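PDB 2YY7: L-threonine dehydrogenase, which probably catalyses the NAD-dependent oxidation of L-threonine at its 3-hydroxyl group, as a member of the short-chain dehydrogenase/reductase superfamily. Local coordinates for residues I8-Q20 and R169-G181. Residues are numbered along the deposited sequence; the frame is centred on the assembly and turned at random.
With NAD (nicotinamide-adenine-dinucleotide), chain E.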
loop_
_atom_site.group_PDB
_atom_site.type_symbol
_atom_site.label_atom_id
_atom_site.label_comp_id
_atom_site.label_asym_id
_atom_site.label_seq_id
_atom_site.Cartn_x
_atom_site.Cartn_y
_atom_site.Cartn_z
ATOM N N ILE A 8 -12.096 -9.564 -17.713
ATOM C CA ILE A 8 -12.828 -9.852 -16.488
ATOM C C ILE A 8 -13.495 -8.548 -16.055
ATOM O O ILE A 8 -12.819 -7.534 -15.862
ATOM C CB ILE A 8 -11.865 -10.365 -15.396
ATOM C CG1 ILE A 8 -11.120 -11.598 -15.916
ATOM C CG2 ILE A 8 -12.635 -10.720 -14.124
ATOM C CD1 ILE A 8 -10.111 -12.170 -14.925
ATOM N N GLY A 9 -14.820 -8.585 -15.920
ATOM C CA GLY A 9 -15.580 -7.401 -15.557
ATOM C C GLY A 9 -15.916 -6.663 -16.841
ATOM O O GLY A 9 -15.907 -5.435 -16.885
ATOM N N ALA A 10 -16.230 -7.427 -17.887
ATOM C CA ALA A 10 -16.525 -6.880 -19.209
ATOM C C ALA A 10 -17.809 -6.071 -19.340
ATOM O O ALA A 10 -17.974 -5.326 -20.311
ATOM C CB ALA A 10 -16.523 -8.013 -20.245
ATOM N N CYS A 11 -18.715 -6.214 -18.378
ATOM C CA CYS A 11 -19.981 -5.490 -18.421
ATOM C C CYS A 11 -19.918 -4.106 -17.776
ATOM O O CYS A 11 -20.914 -3.376 -17.748
ATOM C CB CYS A 11 -21.075 -6.336 -17.756
ATOM S SG CYS A 11 -21.397 -7.897 -18.637
ATOM N N GLY A 12 -18.742 -3.740 -17.278
ATOM C CA GLY A 12 -18.575 -2.448 -16.636
ATOM C C GLY A 12 -18.522 -1.271 -17.593
ATOM O O GLY A 12 -18.589 -1.437 -18.819
ATOM N N GLN A 13 -18.395 -0.073 -17.029
ATOM C CA GLN A 13 -18.333 1.149 -17.821
ATOM C C GLN A 13 -17.200 1.088 -18.850
ATOM O O GLN A 13 -17.391 1.465 -20.006
ATOM C CB GLN A 13 -18.135 2.377 -16.919
ATOM C CG GLN A 13 -18.358 3.710 -17.654
ATOM C CD GLN A 13 -17.787 4.916 -16.919
ATOM O OE1 GLN A 13 -18.053 6.060 -17.287
ATOM N NE2 GLN A 13 -16.991 4.667 -15.892
ATOM N N ILE A 14 -16.024 0.618 -18.433
ATOM C CA ILE A 14 -14.888 0.520 -19.347
ATOM C C ILE A 14 -14.944 -0.768 -20.162
ATOM O O ILE A 14 -14.780 -0.751 -21.385
ATOM C CB ILE A 14 -13.538 0.527 -18.597
ATOM C CG1 ILE A 14 -13.433 1.760 -17.701
ATOM C CG2 ILE A 14 -12.388 0.507 -19.603
ATOM C CD1 ILE A 14 -12.192 1.769 -16.823
ATOM N N GLY A 15 -15.173 -1.879 -19.461
ATOM C CA GLY A 15 -15.236 -3.181 -20.097
ATOM C C GLY A 15 -16.113 -3.245 -21.333
ATOM O O GLY A 15 -15.774 -3.930 -22.301
ATOM N N THR A 16 -17.241 -2.540 -21.296
ATOM C CA THR A 16 -18.179 -2.519 -22.417
ATOM C C THR A 16 -17.499 -2.039 -23.699
ATOM O O THR A 16 -17.566 -2.702 -24.735
ATOM C CB THR A 16 -19.388 -1.593 -22.118
ATOM O OG1 THR A 16 -20.140 -2.125 -21.020
ATOM C CG2 THR A 16 -20.298 -1.487 -23.339
ATOM N N GLU A 17 -16.844 -0.885 -23.615
ATOM C CA GLU A 17 -16.151 -0.299 -24.759
ATOM C C GLU A 17 -14.861 -1.034 -25.101
ATOM O O GLU A 17 -14.539 -1.223 -26.275
ATOM C CB GLU A 17 -15.841 1.171 -24.480
ATOM C CG GLU A 17 -17.071 2.048 -24.337
ATOM C CD GLU A 17 -17.910 2.081 -25.601
ATOM O OE1 GLU A 17 -17.353 2.401 -26.675
ATOM O OE2 GLU A 17 -19.124 1.793 -25.521
ATOM N N LEU A 18 -14.128 -1.444 -24.069
ATOM C CA LEU A 18 -12.867 -2.156 -24.242
ATOM C C LEU A 18 -13.067 -3.456 -25.012
ATOM O O LEU A 18 -12.286 -3.785 -25.903
ATOM C CB LEU A 18 -12.244 -2.467 -22.876
ATOM C CG LEU A 18 -10.944 -3.275 -22.899
ATOM C CD1 LEU A 18 -9.836 -2.469 -23.567
ATOM C CD2 LEU A 18 -10.558 -3.632 -21.479
ATOM N N THR A 19 -14.116 -4.194 -24.660
ATOM C CA THR A 19 -14.426 -5.457 -25.321
ATOM C C THR A 19 -14.762 -5.228 -26.796
ATOM O O THR A 19 -14.294 -5.960 -27.670
ATOM C CB THR A 19 -15.624 -6.159 -24.636
ATOM O OG1 THR A 19 -15.306 -6.419 -23.263
ATOM C CG2 THR A 19 -15.943 -7.484 -25.331
ATOM N N GLN A 20 -15.567 -4.205 -27.070
ATOM C CA GLN A 20 -15.964 -3.896 -28.442
ATOM C C GLN A 20 -14.764 -3.525 -29.304
ATOM O O GLN A 20 -14.598 -4.047 -30.404
ATOM C CB GLN A 20 -16.981 -2.749 -28.459
ATOM C CG GLN A 20 -17.567 -2.457 -29.839
ATOM C CD GLN A 20 -18.568 -1.308 -29.823
ATOM O OE1 GLN A 20 -18.231 -0.178 -29.462
ATOM N NE2 GLN A 20 -19.806 -1.596 -30.213
ATOM N N ARG A 169 -2.958 4.730 -14.445
ATOM C CA ARG A 169 -3.794 5.342 -13.428
ATOM C C ARG A 169 -4.855 6.193 -14.129
ATOM O O ARG A 169 -4.681 7.400 -14.297
ATOM C CB ARG A 169 -2.925 6.205 -12.498
ATOM C CG ARG A 169 -1.881 5.414 -11.695
ATOM C CD ARG A 169 -0.814 6.344 -11.091
ATOM N NE ARG A 169 0.178 5.624 -10.289
ATOM C CZ ARG A 169 1.412 6.064 -10.048
ATOM N NH1 ARG A 169 1.817 7.230 -10.544
ATOM N NH2 ARG A 169 2.251 5.335 -9.324
ATOM N N TYR A 170 -5.951 5.561 -14.556
ATOM C CA TYR A 170 -7.022 6.294 -15.242
ATOM C C TYR A 170 -7.565 7.459 -14.416
ATOM O O TYR A 170 -7.765 7.329 -13.207
ATOM C CB TYR A 170 -8.257 5.424 -15.501
ATOM C CG TYR A 170 -8.155 4.213 -16.404
ATOM C CD1 TYR A 170 -7.672 4.305 -17.710
ATOM C CD2 TYR A 170 -8.665 2.990 -15.978
ATOM C CE1 TYR A 170 -7.709 3.189 -18.571
ATOM C CE2 TYR A 170 -8.708 1.886 -16.819
ATOM C CZ TYR A 170 -8.232 1.987 -18.107
ATOM O OH TYR A 170 -8.292 0.869 -18.913
ATOM N N PRO A 171 -7.796 8.619 -15.050
ATOM C CA PRO A 171 -8.354 9.723 -14.267
ATOM C C PRO A 171 -9.869 9.449 -14.296
ATOM O O PRO A 171 -10.277 8.347 -14.659
ATOM C CB PRO A 171 -7.951 10.964 -15.068
ATOM C CG PRO A 171 -7.829 10.466 -16.459
ATOM C CD PRO A 171 -7.180 9.114 -16.294
ATOM N N GLY A 172 -10.701 10.410 -13.908
ATOM C CA GLY A 172 -12.140 10.171 -13.952
ATOM C C GLY A 172 -12.571 9.945 -15.396
ATOM O O GLY A 172 -12.275 10.775 -16.256
ATOM N N LEU A 173 -13.267 8.842 -15.669
ATOM C CA LEU A 173 -13.692 8.532 -17.039
ATOM C C LEU A 173 -15.144 8.877 -17.364
ATOM O O LEU A 173 -16.042 8.709 -16.540
ATOM C CB LEU A 173 -13.444 7.049 -17.353
ATOM C CG LEU A 173 -12.012 6.526 -17.237
ATOM C CD1 LEU A 173 -11.940 5.137 -17.862
ATOM C CD2 LEU A 173 -11.040 7.466 -17.940
ATOM N N ILE A 174 -15.363 9.329 -18.595
ATOM C CA ILE A 174 -16.683 9.742 -19.061
ATOM C C ILE A 174 -17.137 8.940 -20.285
ATOM O O ILE A 174 -16.408 8.834 -21.270
ATOM C CB ILE A 174 -16.652 11.248 -19.399
ATOM C CG1 ILE A 174 -16.222 12.030 -18.149
ATOM C CG2 ILE A 174 -18.021 11.717 -19.885
ATOM C CD1 ILE A 174 -15.586 13.382 -18.437
ATOM N N SER A 175 -18.339 8.375 -20.222
ATOM C CA SER A 175 -18.851 7.586 -21.338
ATOM C C SER A 175 -20.364 7.703 -21.496
ATOM O O SER A 175 -21.061 8.170 -20.597
ATOM C CB SER A 175 -18.483 6.113 -21.164
ATOM O OG SER A 175 -19.177 5.561 -20.061
ATOM N N TRP A 176 -20.853 7.242 -22.645
ATOM C CA TRP A 176 -22.270 7.288 -22.993
ATOM C C TRP A 176 -22.927 5.913 -23.149
ATOM O O TRP A 176 -24.152 5.812 -23.143
ATOM C CB TRP A 176 -22.445 8.050 -24.311
ATOM C CG TRP A 176 -21.589 7.484 -25.416
ATOM C CD1 TRP A 176 -20.341 7.905 -25.788
ATOM C CD2 TRP A 176 -21.883 6.341 -26.229
ATOM N NE1 TRP A 176 -19.841 7.093 -26.779
ATOM C CE2 TRP A 176 -20.766 6.124 -27.068
ATOM C CE3 TRP A 176 -22.983 5.475 -26.330
ATOM C CZ2 TRP A 176 -20.717 5.076 -27.996
ATOM C CZ3 TRP A 176 -22.932 4.432 -27.257
ATOM C CH2 TRP A 176 -21.805 4.244 -28.075
ATOM N N SER A 177 -22.129 4.858 -23.296
ATOM C CA SER A 177 -22.693 3.520 -23.507
ATOM C C SER A 177 -23.151 2.734 -22.284
ATOM O O SER A 177 -24.071 1.922 -22.384
ATOM C CB SER A 177 -21.707 2.654 -24.297
ATOM O OG SER A 177 -20.523 2.431 -23.558
ATOM N N THR A 178 -22.516 2.959 -21.138
ATOM C CA THR A 178 -22.867 2.231 -19.921
ATOM C C THR A 178 -22.716 3.145 -18.704
ATOM O O THR A 178 -21.804 3.966 -18.650
ATOM C CB THR A 178 -21.949 0.998 -19.755
ATOM O OG1 THR A 178 -21.992 0.214 -20.953
ATOM C CG2 THR A 178 -22.393 0.134 -18.585
ATOM N N PRO A 179 -23.621 3.022 -17.720
ATOM C CA PRO A 179 -23.575 3.846 -16.508
ATOM C C PRO A 179 -22.302 3.587 -15.704
ATOM O O PRO A 179 -21.770 2.476 -15.715
ATOM C CB PRO A 179 -24.824 3.406 -15.739
ATOM C CG PRO A 179 -25.745 2.945 -16.817
ATOM C CD PRO A 179 -24.828 2.177 -17.724
ATOM N N PRO A 180 -21.799 4.614 -14.996
ATOM C CA PRO A 180 -20.583 4.455 -14.194
ATOM C C PRO A 180 -20.856 3.518 -13.018
ATOM O O PRO A 180 -22.012 3.280 -12.667
ATOM C CB PRO A 180 -20.268 5.884 -13.760
ATOM C CG PRO A 180 -21.633 6.497 -13.636
ATOM C CD PRO A 180 -22.350 5.973 -14.863
ATOM N N GLY A 181 -19.796 3.007 -12.402
ATOM C CA GLY A 181 -19.968 2.074 -11.304
ATOM C C GLY A 181 -19.880 2.639 -9.903
ATOM O O GLY A 181 -19.749 1.883 -8.943
HETATM P PA NAD E . -17.670 -0.832 -13.239
HETATM O O1A NAD E . -18.508 -0.050 -14.191
HETATM O O2A NAD E . -18.114 -0.798 -11.821
HETATM O O5B NAD E . -17.433 -2.303 -13.771
HETATM C C5B NAD E . -17.006 -3.329 -12.922
HETATM C C4B NAD E . -17.470 -4.655 -13.473
HETATM O O4B NAD E . -16.860 -5.684 -12.691
HETATM C C3B NAD E . -19.006 -4.816 -13.381
HETATM O O3B NAD E . -19.576 -5.184 -14.649
HETATM C C2B NAD E . -19.177 -5.870 -12.279
HETATM O O2B NAD E . -20.328 -6.674 -12.471
HETATM C C1B NAD E . -17.863 -6.655 -12.400
HETATM N N9A NAD E . -17.557 -7.442 -11.196
HETATM C C8A NAD E . -17.699 -7.020 -9.875
HETATM N N7A NAD E . -17.340 -8.035 -9.075
HETATM C C5A NAD E . -16.960 -9.062 -9.868
HETATM C C6A NAD E . -16.539 -10.347 -9.563
HETATM N N6A NAD E . -16.518 -10.766 -8.316
HETATM N N1A NAD E . -16.243 -11.212 -10.584
HETATM C C2A NAD E . -16.355 -10.820 -11.909
HETATM N N3A NAD E . -16.802 -9.554 -12.235
HETATM C C4A NAD E . -17.103 -8.702 -11.201
HETATM O O3 NAD E . -16.189 -0.214 -13.214
HETATM P PN NAD E . -15.344 0.485 -14.410
HETATM O O1N NAD E . -15.478 -0.254 -15.709
HETATM O O2N NAD E . -15.600 1.946 -14.283
HETATM O O5D NAD E . -13.828 0.259 -13.877
HETATM C C5D NAD E . -13.062 -0.879 -14.300
HETATM C C4D NAD E . -11.633 -0.763 -13.700
HETATM O O4D NAD E . -11.077 0.500 -14.017
HETATM C C3D NAD E . -11.602 -0.834 -12.171
HETATM O O3D NAD E . -10.392 -1.471 -11.772
HETATM C C2D NAD E . -11.512 0.614 -11.750
HETATM O O2D NAD E . -10.998 0.671 -10.441
HETATM C C1D NAD E . -10.626 1.211 -12.844
HETATM N N1N NAD E . -10.832 2.676 -12.924
HETATM C C2N NAD E . -12.029 3.175 -13.398
HETATM C C3N NAD E . -12.214 4.552 -13.469
HETATM C C7N NAD E . -13.458 5.126 -14.089
HETATM O O7N NAD E . -13.562 6.506 -14.034
HETATM N N7N NAD E . -14.426 4.355 -14.615
HETATM C C4N NAD E . -11.198 5.427 -13.039
HETATM C C5N NAD E . -9.983 4.906 -12.586
HETATM C C6N NAD E . -9.810 3.537 -12.510
HETATM O O HOH W 1 -19.443 2.908 -21.112
#
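Ile14 on the first turn of helix 13-26 meets Tyr170 and Leu173 of strand 164-174 in an apolar contact beside NAD, at the C-terminal ends of the parallel strands of the Rossmann sheet; a polar contact between the helix and loop 175-181 continues it. Ile14 CG1 lies beside its backbone N (chi1 -55°), and CD1 lands 3.5 Å from Leu173 CD1, the two side chains crossing nearly at right angles. The same methyl approaches Tyr170 CE2, while the ring's edge meets nicotinamide C6N and its hydroxyl bonds Thr223.

Farther along, Thr178 OG1 donates to Thr16 OG1 at 3.0 Å. The Thr16 hydroxyl in turn donates to Gly12 O, which Thr16 N reaches from the opposite face of the carbonyl plane. With an alanine in place of Thr16, the Thr178 hydroxyl would probably lose this acceptor and Gly12 O one of its two donors. Ser177 OG makes a very short bond to Glu17 OE2, 2.5 Å, and a water links it to Ser175 OG and Gln13 O.

Gly9, Gly12 and Gly15 form the GxxGxxG nucleotide-binding loop; a CB on the first two would strike NAD, on the third Gly9 O. Gln13 N and Ile14 N give nearly straight bonds to diphosphate O1A and O1N, and Leu173 N binds carboxamide O7N at 2.9 Å. The helix end is likely to stabilise the diphosphate charge, while the Leu173 amide probably orients the carboxamide.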